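Local atomic coordinates of quercetin 2,3-dioxygenase (Escherichia coli, PDB entry 1TQ5), a protein that cleaves the flavonol quercetin with molecular oxygen in vitro, using a divalent metal ion and releasing carbon monoxide, although its physiological role is unknown. Residues Gln76-Asn81 / Gly98-Glu103; Thr66-Gly71 / Glu83-Gly88. All blocks are in the same frame, centred on the assembly; numbering follows the deposited sequence.

Both contacts belong to the N-terminal cupin domain of this two-domain pirin, with centres about 17 Å apart. Along the chain their segments alternate: Thr66-Gly71, Gln76-Asn81, Glu83-Gly88, Gly98-Glu103. Contact 1 pairs neighbouring strands 72-77 and 99-104 inside the four-stranded antiparallel sheet and includes a metal-binding histidine. Contact 2 joins the end of strand 82-86, at the edge of that same sheet, to strand 63-70 of the seven-stranded sheet. One contact therefore builds the sheet that presents the metal, while the other ties that sheet to its partner; the chain weaves between the two, strand 63-70 leading to 72-77 and 82-86 before returning through 90-94 to 99-104.

Contact 1: Gln76-Asn81 / Gly98-Glu103; sequences QDSMGN and GIRHSE. With CD (cadmium ion), chain B.
Strands 72-77 and 99-104 run antiparallel here, and Gln76 and Ser102 form a hydrogen-bonded pair: Gln76 N donates to Ser102 O at 3.1 Å, and Ser102 N returns a bond to Gln76 O at 2.8 Å. Asp77 and His101 follow as a non-hydrogen-bonded pair, their CA atoms 4.0 Å apart. The ladder ends with Ser78 N giving Arg100 O a short bond of 2.6 Å. There the chain leaves the strand, Ser78 being the centre of an inverse gamma turn.

Side chains alternate across the sheet. On one face the small hydroxymethyl of Ser102 lies beside Gln76, its OG near CB of the glutamine; on the other, the CB atoms of Asp77 and His101 stand side by side. Ile99 turns CD1 toward the other segment, against Ser78 CB at 3.4 Å, tighter than usual for two carbons, a place where serine fits because it is small. Arg100, bent at chi3, brings its guanidinium back so that Ser78 CB sits over one of its faces; Ser78 OG comes within 3.4 Å of Arg100 NH2, but at too poor an angle for a hydrogen bond. Arg100 N is buried without a partner in the model.

With CG between the backbone N and the carbonyl carbon (chi1 77°), the His101 ring leads away from Gln76-Asn81, toward the metal, and NE2 meets the cadmium ion at 2.6 Å, the metal lying in the ring plane. His59 NE2 and two waters complete the observed ligands. Imidazole suits this place because it supplies a nitrogen ligand from a strand. His57 also belongs to the divalent-metal site, as Glu103 probably does by similarity, though neither is a protein ligand of this cadmium; the set is consistent with the three-histidine, one-glutamate metal site of the cupin fold.

Contact 2: Thr66-Gly71 / Glu83-Gly88; sequences TYVLEG and EQVPAG
Val68 meets Val85 and Ala87 because its first torsion (chi1 -175°) spreads the two methyls along the other segment: CG1, opposite the backbone N, lies over the CA of Ala87, while CG2, opposite the carbonyl carbon, turns to Val85. Val85 adopts the same torsion, and the two side chains cross obliquely, with Val68 CG2 3.7 Å from Val85 CG1 and Val73 of strand 72-77 packed against both. Branching at CB suits both positions, since one short side chain can fill two directions within a strand.

The polar link is a backbone one. Gly88 N donates to Val68 O at 2.7 Å, almost straight at the hydrogen (172°), and Ala87 CA makes a CA-H...O contact with the same oxygen at 3.4 Å. Glycine suits position 88, whose positive phi of 97° would jam a CB against the preceding carbonyl oxygen; Gly71 is bound by the same limit. Ala87 is small enough to rest CB 3.5 Å from Leu69 O, where strand 63-70 makes a classic beta bulge, Leu69 and Glu70 both facing His113 and Glu70 forming a salt bridge with Arg111.

Tyr67 lies with the edge of its ring toward Gly88, CE1 being 3.7 Å from Gly88 O, which is in the ring plane. That oxygen accepts a bond from Arg164, and the phenol bonds Glu222, both in the second cupin domain. Replacing Val68 by an alanine removes both CG atoms and is likely to open a gap between strand 63-70 and Val85 and to leave Ala87 CA without its apolar cover. The valine contact thus packs one sheet on the other, the Gly88-Val68 bond holds the chain where it passes from edge strand 82-86 into the other sheet, and the polar ends beside them reach across to the second domain.

Contact 1: Gln76-Asn81 / Gly98-Glu103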
ATOM      1  N   GLN A  76       2.624   7.977  16.433  1.00 27.25           N
ATOM      2  CA  GLN A  76       3.085   7.828  17.810  1.00 31.46           C
ATOM      3  C   GLN A  76       3.055   6.336  18.137  1.00 33.80           C
ATOM      4  O   GLN A  76       2.071   5.653  17.843  1.00 32.78           O
ATOM      5  CB  GLN A  76       2.169   8.596  18.765  1.00 32.87           C
ATOM      6  CG  GLN A  76       2.274  10.111  18.635  1.00 38.21           C
ATOM      7  CD  GLN A  76       1.202  10.846  19.416  1.00 46.75           C
ATOM      8  OE1 GLN A  76       1.083  10.694  20.632  1.00 48.27           O
ATOM      9  NE2 GLN A  76       0.415  11.652  18.717  1.00 49.24           N
ATOM     10  N   ASP A  77       4.122   5.817  18.736  1.00 34.96           N
ATOM     11  CA  ASP A  77       4.145   4.394  19.053  1.00 37.05           C
ATOM     12  C   ASP A  77       4.676   4.062  20.439  1.00 38.72           C
ATOM     13  O   ASP A  77       5.352   4.878  21.066  1.00 36.33           O
ATOM     14  CB  ASP A  77       4.957   3.636  17.998  1.00 39.48           C
ATOM     15  CG  ASP A  77       6.428   4.015  18.001  1.00 41.89           C
ATOM     16  OD1 ASP A  77       7.119   3.712  17.006  1.00 42.81           O
ATOM     17  OD2 ASP A  77       6.895   4.607  18.996  1.00 49.69           O
ATOM     18  N   SER A  78       4.345   2.859  20.905  1.00 41.81           N
ATOM     19  CA  SER A  78       4.783   2.362  22.203  1.00 44.38           C
ATOM     20  C   SER A  78       6.303   2.332  22.167  1.00 44.49           C
ATOM     21  O   SER A  78       6.926   1.273  22.108  1.00 48.66           O
ATOM     22  CB  SER A  78       4.229   0.955  22.438  1.00 46.70           C
ATOM     23  OG  SER A  78       4.633   0.447  23.698  1.00 51.97           O
HETATM   24  N   MSE A  79       6.880   3.524  22.189  1.00 44.16           N
HETATM   25  CA  MSE A  79       8.317   3.735  22.135  1.00 43.48           C
HETATM   26  C   MSE A  79       8.425   5.248  22.279  1.00 44.26           C
HETATM   27  O   MSE A  79       7.635   5.866  22.993  1.00 47.71           O
HETATM   28  CB  MSE A  79       8.860   3.307  20.769  1.00 42.04           C
HETATM   29  CG  MSE A  79      10.044   2.357  20.796  1.00 41.08           C
HETATM   30 SE   MSE A  79       9.598   0.621  21.071  1.00 45.24          SE
HETATM   31  CE  MSE A  79      10.654   0.215  22.505  1.00 33.14           C
ATOM     32  N   GLY A  80       9.383   5.854  21.597  1.00 46.22           N
ATOM     33  CA  GLY A  80       9.513   7.293  21.682  1.00 45.00           C
ATOM     34  C   GLY A  80       9.240   7.892  20.322  1.00 43.70           C
ATOM     35  O   GLY A  80       9.258   9.112  20.144  1.00 47.28           O
ATOM     36  N   ASN A  81       8.962   7.016  19.365  1.00 40.07           N
ATOM     37  CA  ASN A  81       8.714   7.419  17.990  1.00 38.43           C
ATOM     38  C   ASN A  81       7.534   8.355  17.763  1.00 35.23           C
ATOM     39  O   ASN A  81       6.371   7.967  17.877  1.00 35.57           O
ATOM     40  CB  ASN A  81       8.566   6.175  17.112  1.00 38.75           C
ATOM     41  CG  ASN A  81       9.829   5.324  17.087  1.00 37.68           C
ATOM     42  OD1 ASN A  81       9.811   4.175  16.644  1.00 40.73           O
ATOM     43  ND2 ASN A  81      10.931   5.891  17.558  1.00 33.39           N
ATOM     44  N   GLY A  98       5.545  -7.305  19.336  1.00 42.58           N
ATOM     45  CA  GLY A  98       4.404  -6.602  19.897  1.00 40.57           C
ATOM     46  C   GLY A  98       4.640  -5.106  19.925  1.00 40.13           C
ATOM     47  O   GLY A  98       5.773  -4.660  20.109  1.00 38.22           O
ATOM     48  N   ILE A  99       3.579  -4.324  19.750  1.00 37.11           N
ATOM     49  CA  ILE A  99       3.721  -2.874  19.749  1.00 37.23           C
ATOM     50  C   ILE A  99       2.354  -2.188  19.706  1.00 34.62           C
ATOM     51  O   ILE A  99       1.368  -2.767  19.252  1.00 35.39           O
ATOM     52  CB  ILE A  99       4.582  -2.428  18.525  1.00 38.37           C
ATOM     53  CG1 ILE A  99       5.533  -1.294  18.919  1.00 43.11           C
ATOM     54  CG2 ILE A  99       3.683  -2.030  17.357  1.00 41.83           C
ATOM     55  CD1 ILE A  99       4.867   0.000  19.285  1.00 32.59           C
ATOM     56  N   ARG A 100       2.300  -0.958  20.202  1.00 31.69           N
ATOM     57  CA  ARG A 100       1.072  -0.177  20.201  1.00 30.65           C
ATOM     58  C   ARG A 100       1.349   1.143  19.495  1.00 28.92           C
ATOM     59  O   ARG A 100       2.438   1.704  19.620  1.00 26.75           O
ATOM     60  CB  ARG A 100       0.605   0.095  21.633  1.00 33.25           C
ATOM     61  CG  ARG A 100      -0.134  -1.066  22.279  1.00 38.69           C
ATOM     62  CD  ARG A 100      -0.379  -0.820  23.762  1.00 43.90           C
ATOM     63  NE  ARG A 100       0.862  -0.853  24.533  1.00 51.56           N
ATOM     64  CZ  ARG A 100       1.657  -1.916  24.632  1.00 57.21           C
ATOM     65  NH1 ARG A 100       1.345  -3.046  24.009  1.00 60.02           N
ATOM     66  NH2 ARG A 100       2.771  -1.848  25.349  1.00 56.45           N
ATOM     67  N   HIS A 101       0.379   1.638  18.738  1.00 27.20           N
ATOM     68  CA  HIS A 101       0.585   2.905  18.058  1.00 26.68           C
ATOM     69  C   HIS A 101      -0.724   3.608  17.776  1.00 26.62           C
ATOM     70  O   HIS A 101      -1.801   3.033  17.927  1.00 23.97           O
ATOM     71  CB  HIS A 101       1.350   2.709  16.742  1.00 25.70           C
ATOM     72  CG  HIS A 101       0.512   2.176  15.621  1.00 29.96           C
ATOM     73  ND1 HIS A 101       0.665   2.594  14.317  1.00 30.20           N
ATOM     74  CD2 HIS A 101      -0.485   1.259  15.607  1.00 32.58           C
ATOM     75  CE1 HIS A 101      -0.202   1.959  13.548  1.00 32.19           C
ATOM     76  NE2 HIS A 101      -0.912   1.143  14.305  1.00 34.77           N
ATOM     77  N   SER A 102      -0.617   4.870  17.384  1.00 25.91           N
ATOM     78  CA  SER A 102      -1.779   5.669  17.041  1.00 27.28           C
ATOM     79  C   SER A 102      -1.373   6.551  15.872  1.00 25.59           C
ATOM     80  O   SER A 102      -0.189   6.833  15.680  1.00 27.83           O
ATOM     81  CB  SER A 102      -2.204   6.543  18.224  1.00 28.82           C
ATOM     82  OG  SER A 102      -1.263   7.573  18.448  1.00 36.65           O
ATOM     83  N   GLU A 103      -2.360   6.966  15.090  1.00 25.83           N
ATOM     84  CA  GLU A 103      -2.149   7.829  13.931  1.00 28.42           C
ATOM     85  C   GLU A 103      -3.311   8.800  13.863  1.00 27.09           C
ATOM     86  O   GLU A 103      -4.466   8.382  13.867  1.00 29.12           O
ATOM     87  CB  GLU A 103      -2.127   7.017  12.632  1.00 28.31           C
ATOM     88  CG  GLU A 103      -0.747   6.671  12.113  1.00 39.28           C
ATOM     89  CD  GLU A 103      -0.329   5.268  12.479  1.00 48.97           C
ATOM     90  OE1 GLU A 103      -1.161   4.349  12.312  1.00 50.78           O
ATOM     91  OE2 GLU A 103       0.827   5.083  12.918  1.00 47.79           O
TER
HETATM   92 CD    CD B1000      -3.064  -0.023  13.500  1.00 38.71          CD
HETATM   93  O   HOH W   1      -5.279  -1.401  12.931  1.00 30.95           O
HETATM   94  O   HOH W   2      -2.912   0.230  10.990  1.00 21.64           O

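Contact 2: Thr66-Gly71 / Glu83-Gly88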
ATOM      1  N   THR A  66       2.449   2.922   5.506  1.00 18.74           N
ATOM      2  CA  THR A  66       1.516   4.020   5.273  1.00 20.89           C
ATOM      3  C   THR A  66       2.004   4.911   4.123  1.00 19.67           C
ATOM      4  O   THR A  66       3.182   5.255   4.059  1.00 19.13           O
ATOM      5  CB  THR A  66       1.375   4.927   6.514  1.00 22.02           C
ATOM      6  OG1 THR A  66       1.045   4.135   7.665  1.00 30.08           O
ATOM      7  CG2 THR A  66       0.287   5.968   6.283  1.00 26.81           C
ATOM      8  N   TYR A  67       1.099   5.262   3.218  1.00 19.16           N
ATOM      9  CA  TYR A  67       1.416   6.153   2.108  1.00 18.02           C
ATOM     10  C   TYR A  67       0.407   7.299   2.153  1.00 18.64           C
ATOM     11  O   TYR A  67      -0.788   7.090   1.950  1.00 17.12           O
ATOM     12  CB  TYR A  67       1.330   5.417   0.766  1.00 18.12           C
ATOM     13  CG  TYR A  67       1.644   6.293  -0.430  1.00 20.19           C
ATOM     14  CD1 TYR A  67       2.606   7.304  -0.346  1.00 20.34           C
ATOM     15  CD2 TYR A  67       1.000   6.099  -1.651  1.00 24.98           C
ATOM     16  CE1 TYR A  67       2.919   8.101  -1.446  1.00 23.17           C
ATOM     17  CE2 TYR A  67       1.307   6.891  -2.761  1.00 28.34           C
ATOM     18  CZ  TYR A  67       2.268   7.891  -2.648  1.00 27.21           C
ATOM     19  OH  TYR A  67       2.583   8.674  -3.734  1.00 30.63           O
ATOM     20  N   VAL A  68       0.896   8.502   2.450  1.00 16.87           N
ATOM     21  CA  VAL A  68       0.042   9.681   2.544  1.00 17.49           C
ATOM     22  C   VAL A  68      -0.154  10.329   1.178  1.00 22.19           C
ATOM     23  O   VAL A  68       0.810  10.703   0.509  1.00 21.53           O
ATOM     24  CB  VAL A  68       0.637  10.724   3.512  1.00 18.88           C
ATOM     25  CG1 VAL A  68      -0.327  11.889   3.677  1.00 18.73           C
ATOM     26  CG2 VAL A  68       0.931  10.072   4.865  1.00 22.27           C
ATOM     27  N   LEU A  69      -1.415  10.460   0.784  1.00 23.91           N
ATOM     28  CA  LEU A  69      -1.782  11.039  -0.502  1.00 25.65           C
ATOM     29  C   LEU A  69      -2.129  12.521  -0.404  1.00 25.94           C
ATOM     30  O   LEU A  69      -1.827  13.300  -1.310  1.00 24.33           O
ATOM     31  CB  LEU A  69      -2.977  10.280  -1.075  1.00 26.39           C
ATOM     32  CG  LEU A  69      -2.786   8.770  -1.239  1.00 32.50           C
ATOM     33  CD1 LEU A  69      -4.093   8.124  -1.670  1.00 39.93           C
ATOM     34  CD2 LEU A  69      -1.699   8.509  -2.261  1.00 36.76           C
ATOM     35  N   GLU A  70      -2.766  12.906   0.695  1.00 23.46           N
ATOM     36  CA  GLU A  70      -3.168  14.292   0.896  1.00 25.82           C
ATOM     37  C   GLU A  70      -3.178  14.626   2.385  1.00 25.09           C
ATOM     38  O   GLU A  70      -3.628  13.824   3.206  1.00 19.56           O
ATOM     39  CB  GLU A  70      -4.561  14.508   0.301  1.00 28.52           C
ATOM     40  CG  GLU A  70      -5.099  15.928   0.425  1.00 36.51           C
ATOM     41  CD  GLU A  70      -6.569  16.020   0.044  1.00 47.79           C
ATOM     42  OE1 GLU A  70      -6.924  15.559  -1.062  1.00 54.92           O
ATOM     43  OE2 GLU A  70      -7.370  16.552   0.847  1.00 50.97           O
ATOM     44  N   GLY A  71      -2.677  15.810   2.726  1.00 24.61           N
ATOM     45  CA  GLY A  71      -2.645  16.221   4.116  1.00 24.66           C
ATOM     46  C   GLY A  71      -1.409  15.752   4.868  1.00 25.44           C
ATOM     47  O   GLY A  71      -0.334  15.561   4.289  1.00 24.65           O
ATOM     48  N   GLU A  83       6.415  11.236  14.809  1.00 29.37           N
ATOM     49  CA  GLU A  83       6.764  11.671  13.456  1.00 28.70           C
ATOM     50  C   GLU A  83       5.575  12.196  12.639  1.00 29.15           C
ATOM     51  O   GLU A  83       4.455  11.702  12.764  1.00 28.00           O
ATOM     52  CB  GLU A  83       7.409  10.498  12.704  1.00 27.70           C
ATOM     53  CG  GLU A  83       7.754  10.792  11.253  1.00 29.19           C
ATOM     54  CD  GLU A  83       9.146  11.374  11.092  1.00 25.45           C
ATOM     55  OE1 GLU A  83       9.336  12.227  10.200  1.00 29.68           O
ATOM     56  OE2 GLU A  83      10.051  10.968  11.851  1.00 25.29           O
ATOM     57  N   GLN A  84       5.823  13.205  11.810  1.00 29.18           N
ATOM     58  CA  GLN A  84       4.782  13.755  10.945  1.00 31.76           C
ATOM     59  C   GLN A  84       5.126  13.429   9.494  1.00 32.06           C
ATOM     60  O   GLN A  84       6.201  13.777   9.003  1.00 33.95           O
ATOM     61  CB  GLN A  84       4.645  15.268  11.136  1.00 33.43           C
ATOM     62  CG  GLN A  84       4.038  15.644  12.480  1.00 39.02           C
ATOM     63  CD  GLN A  84       3.335  16.987  12.456  1.00 40.61           C
ATOM     64  OE1 GLN A  84       2.737  17.399  13.449  1.00 46.06           O
ATOM     65  NE2 GLN A  84       3.401  17.677  11.319  1.00 39.21           N
ATOM     66  N   VAL A  85       4.205  12.749   8.821  1.00 29.30           N
ATOM     67  CA  VAL A  85       4.399  12.326   7.438  1.00 27.64           C
ATOM     68  C   VAL A  85       3.478  13.091   6.495  1.00 27.51           C
ATOM     69  O   VAL A  85       2.265  12.878   6.491  1.00 23.91           O
ATOM     70  CB  VAL A  85       4.132  10.804   7.307  1.00 27.21           C
ATOM     71  CG1 VAL A  85       4.457  10.317   5.902  1.00 27.65           C
ATOM     72  CG2 VAL A  85       4.967  10.050   8.336  1.00 29.24           C
ATOM     73  N   PRO A  86       4.046  13.993   5.674  1.00 28.93           N
ATOM     74  CA  PRO A  86       3.238  14.777   4.737  1.00 27.49           C
ATOM     75  C   PRO A  86       2.873  13.982   3.492  1.00 26.35           C
ATOM     76  O   PRO A  86       3.382  12.888   3.274  1.00 25.11           O
ATOM     77  CB  PRO A  86       4.144  15.954   4.421  1.00 27.74           C
ATOM     78  CG  PRO A  86       5.491  15.294   4.374  1.00 29.28           C
ATOM     79  CD  PRO A  86       5.464  14.397   5.602  1.00 30.69           C
ATOM     80  N   ALA A  87       1.985  14.541   2.680  1.00 27.05           N
ATOM     81  CA  ALA A  87       1.553  13.885   1.458  1.00 28.43           C
ATOM     82  C   ALA A  87       2.760  13.593   0.580  1.00 30.72           C
ATOM     83  O   ALA A  87       3.676  14.412   0.476  1.00 25.34           O
ATOM     84  CB  ALA A  87       0.563  14.765   0.717  1.00 30.57           C
ATOM     85  N   GLY A  88       2.757  12.419  -0.041  1.00 30.57           N
ATOM     86  CA  GLY A  88       3.858  12.034  -0.904  1.00 29.66           C
ATOM     87  C   GLY A  88       4.883  11.162  -0.203  1.00 27.74           C
ATOM     88  O   GLY A  88       5.710  10.524  -0.855  1.00 25.44           O
TER